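Local atomic coordinates of histidine-containing phosphotransfer protein (Oryza sativa, PDB entry 1YVI), a protein that relays phosphoryl groups between cytokinin sensor histidine kinases and B-type response regulators in the multistep His-to-Asp phosphorelay. Residues Ser44-Asp55 with Phe124-Leu135. Sequence-based numbering, arbitrary orientation.
Sequences SEVVTLFCDDAD and FYDLRNKFQTML
Val-47 holds CG1 anti to its backbone N (chi1 161°), and Phe-131 holds its ring anti to its own carbonyl carbon (chi1 -75°). These torsions set Val-47 CG1 over one face of the Phe-131 ring, 3.7 Å from its centroid, a CH-pi contact. Leu-127 CG covers the opposite face. The ring edge takes two more partners: Cys-51 SG lies 3.8 Å from Phe-131 CD2, a sulfur-aromatic contact, and Phe-50 CD2 is 3.9 Å from Phe-131 CE2. Val-47 CG2 meets Met-134 CE tip to tip. An alanine in place of Phe-131 would probably open a gap between Val-47 and Leu-127 and leave the sulfur of Cys-51 without its aromatic neighbour. One end of the interface is filled by Phe-124, a knob among Phe-50, Cys-51, Ala-54 and Asp-55, with its CE1 3.5 Å from Ala-54 CB. At the other end Leu-135 CD2 packs on Ser-44 CB at 3.7 Å. Segments 44-55 and 124-135 run roughly antiparallel, 143° between their directions, and so pack helix 42-65 against helix 110-142 in the helical HPt domain. Helix 2-19 adds Met-17 against Phe-131. Waters bridge the polar margin: one accepts from Arg-128 NE and donates weakly to Cys-51 O, and two more link Asp-55 OD1 with Tyr-125 OH, one of them holding the carboxylate only weakly. The seam thus rests on apolar and aromatic packing, with its polar links made through water along the margin.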
loop_
_atom_site.group_PDB
_atom_site.type_symbol
_atom_site.label_atom_id
_atom_site.label_comp_id
_atom_site.label_asym_id
_atom_site.label_seq_id
_atom_site.Cartn_x
_atom_site.Cartn_y
_atom_site.Cartn_z
ATOM N N SER A 44 -9.540 8.170 -5.314
ATOM C CA SER A 44 -8.256 8.858 -5.503
ATOM C C SER A 44 -7.691 9.421 -4.192
ATOM O O SER A 44 -6.464 9.445 -3.987
ATOM C CB SER A 44 -8.363 10.049 -6.478
ATOM O OG SER A 44 -8.623 9.625 -7.830
ATOM N N GLU A 45 -8.576 9.990 -3.367
ATOM C CA GLU A 45 -8.147 10.569 -2.080
ATOM C C GLU A 45 -7.688 9.523 -1.082
ATOM O O GLU A 45 -6.718 9.755 -0.363
ATOM C CB GLU A 45 -9.240 11.464 -1.463
ATOM C CG GLU A 45 -9.582 12.763 -2.318
ATOM C CD GLU A 45 -8.426 13.747 -2.486
ATOM O OE1 GLU A 45 -7.381 13.643 -1.831
ATOM O OE2 GLU A 45 -8.592 14.651 -3.310
ATOM N N VAL A 46 -8.398 8.398 -1.059
ATOM C CA VAL A 46 -8.082 7.281 -0.186
ATOM C C VAL A 46 -6.682 6.782 -0.548
ATOM O O VAL A 46 -5.870 6.539 0.346
ATOM C CB VAL A 46 -9.142 6.149 -0.284
ATOM C CG1 VAL A 46 -8.668 4.818 0.403
ATOM C CG2 VAL A 46 -10.465 6.609 0.367
ATOM N N VAL A 47 -6.446 6.605 -1.851
ATOM C CA VAL A 47 -5.179 6.059 -2.374
ATOM C C VAL A 47 -4.039 7.049 -2.104
ATOM O O VAL A 47 -2.951 6.638 -1.728
ATOM C CB VAL A 47 -5.307 5.763 -3.927
ATOM C CG1 VAL A 47 -3.998 5.658 -4.589
ATOM C CG2 VAL A 47 -6.071 4.449 -4.110
ATOM N N THR A 48 -4.275 8.336 -2.334
ATOM C CA THR A 48 -3.270 9.357 -2.030
ATOM C C THR A 48 -2.865 9.309 -0.585
ATOM O O THR A 48 -1.671 9.226 -0.284
ATOM C CB THR A 48 -3.795 10.746 -2.404
ATOM O OG1 THR A 48 -4.193 10.671 -3.784
ATOM C CG2 THR A 48 -2.726 11.839 -2.239
ATOM N N LEU A 49 -3.846 9.307 0.319
ATOM C CA LEU A 49 -3.570 9.243 1.750
ATOM C C LEU A 49 -2.850 7.941 2.122
ATOM O O LEU A 49 -1.924 7.945 2.902
ATOM C CB LEU A 49 -4.895 9.340 2.509
ATOM C CG LEU A 49 -4.910 9.432 4.029
ATOM C CD1 LEU A 49 -3.949 10.527 4.576
ATOM C CD2 LEU A 49 -6.377 9.688 4.449
ATOM N N PHE A 50 -3.269 6.830 1.544
ATOM C CA PHE A 50 -2.598 5.572 1.834
ATOM C C PHE A 50 -1.105 5.637 1.430
ATOM O O PHE A 50 -0.224 5.203 2.198
ATOM C CB PHE A 50 -3.247 4.434 1.090
ATOM C CG PHE A 50 -2.460 3.168 1.192
ATOM C CD1 PHE A 50 -2.451 2.464 2.389
ATOM C CD2 PHE A 50 -1.643 2.751 0.133
ATOM C CE1 PHE A 50 -1.684 1.283 2.544
ATOM C CE2 PHE A 50 -0.881 1.561 0.281
ATOM C CZ PHE A 50 -0.954 0.823 1.501
ATOM N N CYS A 51 -0.828 6.152 0.236
ATOM C CA CYS A 51 0.578 6.278 -0.221
ATOM C C CYS A 51 1.411 7.117 0.782
ATOM O O CYS A 51 2.508 6.691 1.217
ATOM C CB CYS A 51 0.634 6.846 -1.640
ATOM S SG CYS A 51 0.118 5.590 -2.876
ATOM N N ASP A 52 0.871 8.279 1.163
ATOM C CA ASP A 52 1.489 9.163 2.180
ATOM C C ASP A 52 1.710 8.430 3.481
ATOM O O ASP A 52 2.827 8.433 4.023
ATOM C CB ASP A 52 0.596 10.395 2.476
ATOM C CG ASP A 52 0.512 11.373 1.294
ATOM O OD1 ASP A 52 1.321 11.211 0.346
ATOM O OD2 ASP A 52 -0.367 12.317 1.329
ATOM N N ASP A 53 0.663 7.789 3.997
ATOM C CA ASP A 53 0.732 7.150 5.323
ATOM C C ASP A 53 1.686 5.980 5.344
ATOM O O ASP A 53 2.389 5.792 6.322
ATOM C CB ASP A 53 -0.623 6.505 5.716
ATOM C CG ASP A 53 -1.551 7.460 6.373
ATOM O OD1 ASP A 53 -1.083 8.574 6.707
ATOM O OD2 ASP A 53 -2.766 7.116 6.528
ATOM N N ALA A 54 1.618 5.122 4.327
ATOM C CA ALA A 54 2.536 3.954 4.237
ATOM C C ALA A 54 3.954 4.417 4.163
ATOM O O ALA A 54 4.801 3.894 4.839
ATOM C CB ALA A 54 2.232 3.111 3.000
ATOM N N ASP A 55 4.217 5.389 3.302
ATOM C CA ASP A 55 5.562 5.930 3.180
ATOM C C ASP A 55 6.077 6.491 4.528
ATOM O O ASP A 55 7.234 6.268 4.923
ATOM C CB ASP A 55 5.565 7.034 2.126
ATOM C CG ASP A 55 6.875 7.810 2.129
ATOM O OD1 ASP A 55 7.876 7.256 1.655
ATOM O OD2 ASP A 55 6.903 8.928 2.682
ATOM N N PHE A 124 5.266 -2.210 -1.663
ATOM C CA PHE A 124 4.675 -0.867 -1.646
ATOM C C PHE A 124 4.984 -0.128 -2.953
ATOM O O PHE A 124 4.109 0.534 -3.533
ATOM C CB PHE A 124 5.207 -0.062 -0.445
ATOM C CG PHE A 124 4.803 1.374 -0.466
ATOM C CD1 PHE A 124 3.446 1.715 -0.388
ATOM C CD2 PHE A 124 5.738 2.371 -0.614
ATOM C CE1 PHE A 124 3.049 3.055 -0.426
ATOM C CE2 PHE A 124 5.350 3.714 -0.683
ATOM C CZ PHE A 124 4.008 4.042 -0.571
ATOM N N TYR A 125 6.234 -0.176 -3.401
ATOM C CA TYR A 125 6.578 0.555 -4.635
ATOM C C TYR A 125 5.940 -0.017 -5.887
ATOM O O TYR A 125 5.675 0.749 -6.836
ATOM C CB TYR A 125 8.121 0.755 -4.784
ATOM C CG TYR A 125 8.561 1.857 -3.811
ATOM C CD1 TYR A 125 8.222 3.208 -4.073
ATOM C CD2 TYR A 125 9.224 1.554 -2.611
ATOM C CE1 TYR A 125 8.567 4.255 -3.189
ATOM C CE2 TYR A 125 9.573 2.633 -1.674
ATOM C CZ TYR A 125 9.234 3.945 -1.984
ATOM O OH TYR A 125 9.554 4.973 -1.127
ATOM N N ASP A 126 5.773 -1.344 -5.944
ATOM C CA ASP A 126 5.031 -1.967 -7.066
ATOM C C ASP A 126 3.626 -1.422 -7.095
ATOM O O ASP A 126 3.126 -1.067 -8.156
ATOM C CB ASP A 126 4.823 -3.474 -6.887
ATOM C CG ASP A 126 6.027 -4.317 -7.316
ATOM O OD1 ASP A 126 6.978 -3.758 -7.906
ATOM O OD2 ASP A 126 6.011 -5.528 -7.000
ATOM N N LEU A 127 2.947 -1.423 -5.949
ATOM C CA LEU A 127 1.576 -0.914 -5.978
ATOM C C LEU A 127 1.550 0.620 -6.148
ATOM O O LEU A 127 0.668 1.175 -6.833
ATOM C CB LEU A 127 0.812 -1.328 -4.702
ATOM C CG LEU A 127 -0.677 -1.010 -4.624
ATOM C CD1 LEU A 127 -1.461 -1.721 -5.732
ATOM C CD2 LEU A 127 -1.200 -1.534 -3.313
ATOM N N ARG A 128 2.480 1.334 -5.501
ATOM C CA ARG A 128 2.493 2.818 -5.640
ATOM C C ARG A 128 2.601 3.227 -7.121
ATOM O O ARG A 128 1.995 4.205 -7.591
ATOM C CB ARG A 128 3.694 3.431 -4.883
ATOM C CG ARG A 128 3.609 4.957 -4.916
ATOM C CD ARG A 128 4.701 5.596 -4.024
ATOM N NE ARG A 128 4.406 7.027 -3.811
ATOM C CZ ARG A 128 4.669 8.022 -4.652
ATOM N NH1 ARG A 128 5.226 7.830 -5.851
ATOM N NH2 ARG A 128 4.323 9.243 -4.296
ATOM N N ASN A 129 3.385 2.457 -7.871
ATOM C CA ASN A 129 3.540 2.713 -9.294
ATOM C C ASN A 129 2.162 2.726 -9.970
ATOM O O ASN A 129 1.810 3.649 -10.718
ATOM C CB ASN A 129 4.374 1.585 -9.919
ATOM C CG ASN A 129 4.366 1.644 -11.439
ATOM O OD1 ASN A 129 3.571 0.999 -12.086
ATOM N ND2 ASN A 129 5.223 2.482 -11.998
ATOM N N LYS A 130 1.403 1.674 -9.752
ATOM C CA LYS A 130 0.084 1.544 -10.435
ATOM C C LYS A 130 -0.881 2.616 -9.917
ATOM O O LYS A 130 -1.610 3.233 -10.697
ATOM C CB LYS A 130 -0.470 0.131 -10.147
ATOM C CG LYS A 130 0.352 -0.981 -10.740
ATOM C CD LYS A 130 0.540 -0.790 -12.238
ATOM C CE LYS A 130 1.428 -1.916 -12.860
ATOM N NZ LYS A 130 2.881 -1.683 -12.641
ATOM N N PHE A 131 -0.867 2.865 -8.597
ATOM C CA PHE A 131 -1.686 3.944 -8.014
ATOM C C PHE A 131 -1.389 5.289 -8.596
ATOM O O PHE A 131 -2.295 6.026 -8.822
ATOM C CB PHE A 131 -1.564 4.069 -6.487
ATOM C CG PHE A 131 -2.312 2.996 -5.708
ATOM C CD1 PHE A 131 -3.378 2.282 -6.257
ATOM C CD2 PHE A 131 -1.979 2.777 -4.350
ATOM C CE1 PHE A 131 -4.085 1.335 -5.477
ATOM C CE2 PHE A 131 -2.711 1.878 -3.553
ATOM C CZ PHE A 131 -3.741 1.121 -4.119
ATOM N N GLN A 132 -0.132 5.624 -8.822
ATOM C CA GLN A 132 0.201 6.933 -9.338
ATOM C C GLN A 132 -0.299 7.110 -10.785
ATOM O O GLN A 132 -0.847 8.131 -11.139
ATOM C CB GLN A 132 1.728 7.136 -9.298
ATOM C CG GLN A 132 2.278 7.334 -7.861
ATOM C CD GLN A 132 1.622 8.480 -7.143
ATOM O OE1 GLN A 132 1.702 9.582 -7.616
ATOM N NE2 GLN A 132 0.968 8.215 -5.995
ATOM N N THR A 133 -0.114 6.088 -11.600
ATOM C CA THR A 133 -0.692 6.051 -12.967
ATOM C C THR A 133 -2.240 6.179 -12.901
ATOM O O THR A 133 -2.833 6.940 -13.673
ATOM C CB THR A 133 -0.261 4.752 -13.691
ATOM O OG1 THR A 133 1.195 4.671 -13.746
ATOM C CG2 THR A 133 -0.832 4.692 -15.117
ATOM N N MET A 134 -2.881 5.453 -11.989
ATOM C CA MET A 134 -4.354 5.540 -11.787
ATOM C C MET A 134 -4.761 6.969 -11.482
ATOM O O MET A 134 -5.720 7.494 -12.078
ATOM C CB MET A 134 -4.795 4.595 -10.657
ATOM C CG MET A 134 -6.282 4.529 -10.463
ATOM S SD MET A 134 -6.648 3.886 -8.810
ATOM C CE MET A 134 -6.640 5.380 -7.881
ATOM N N LEU A 135 -4.041 7.603 -10.562
ATOM C CA LEU A 135 -4.359 9.006 -10.122
ATOM C C LEU A 135 -4.321 10.012 -11.272
ATOM O O LEU A 135 -5.180 10.925 -11.374
ATOM C CB LEU A 135 -3.408 9.490 -9.012
ATOM C CG LEU A 135 -3.544 8.750 -7.676
ATOM C CD1 LEU A 135 -2.400 9.105 -6.710
ATOM C CD2 LEU A 135 -4.877 9.077 -7.012
HETATM O O HOH W 1 -6.883 11.611 -9.351
HETATM O O HOH W 2 4.489 7.809 -1.037
HETATM O O HOH W 3 8.857 4.873 2.008
HETATM O O HOH W 4 7.197 7.169 -1.387
#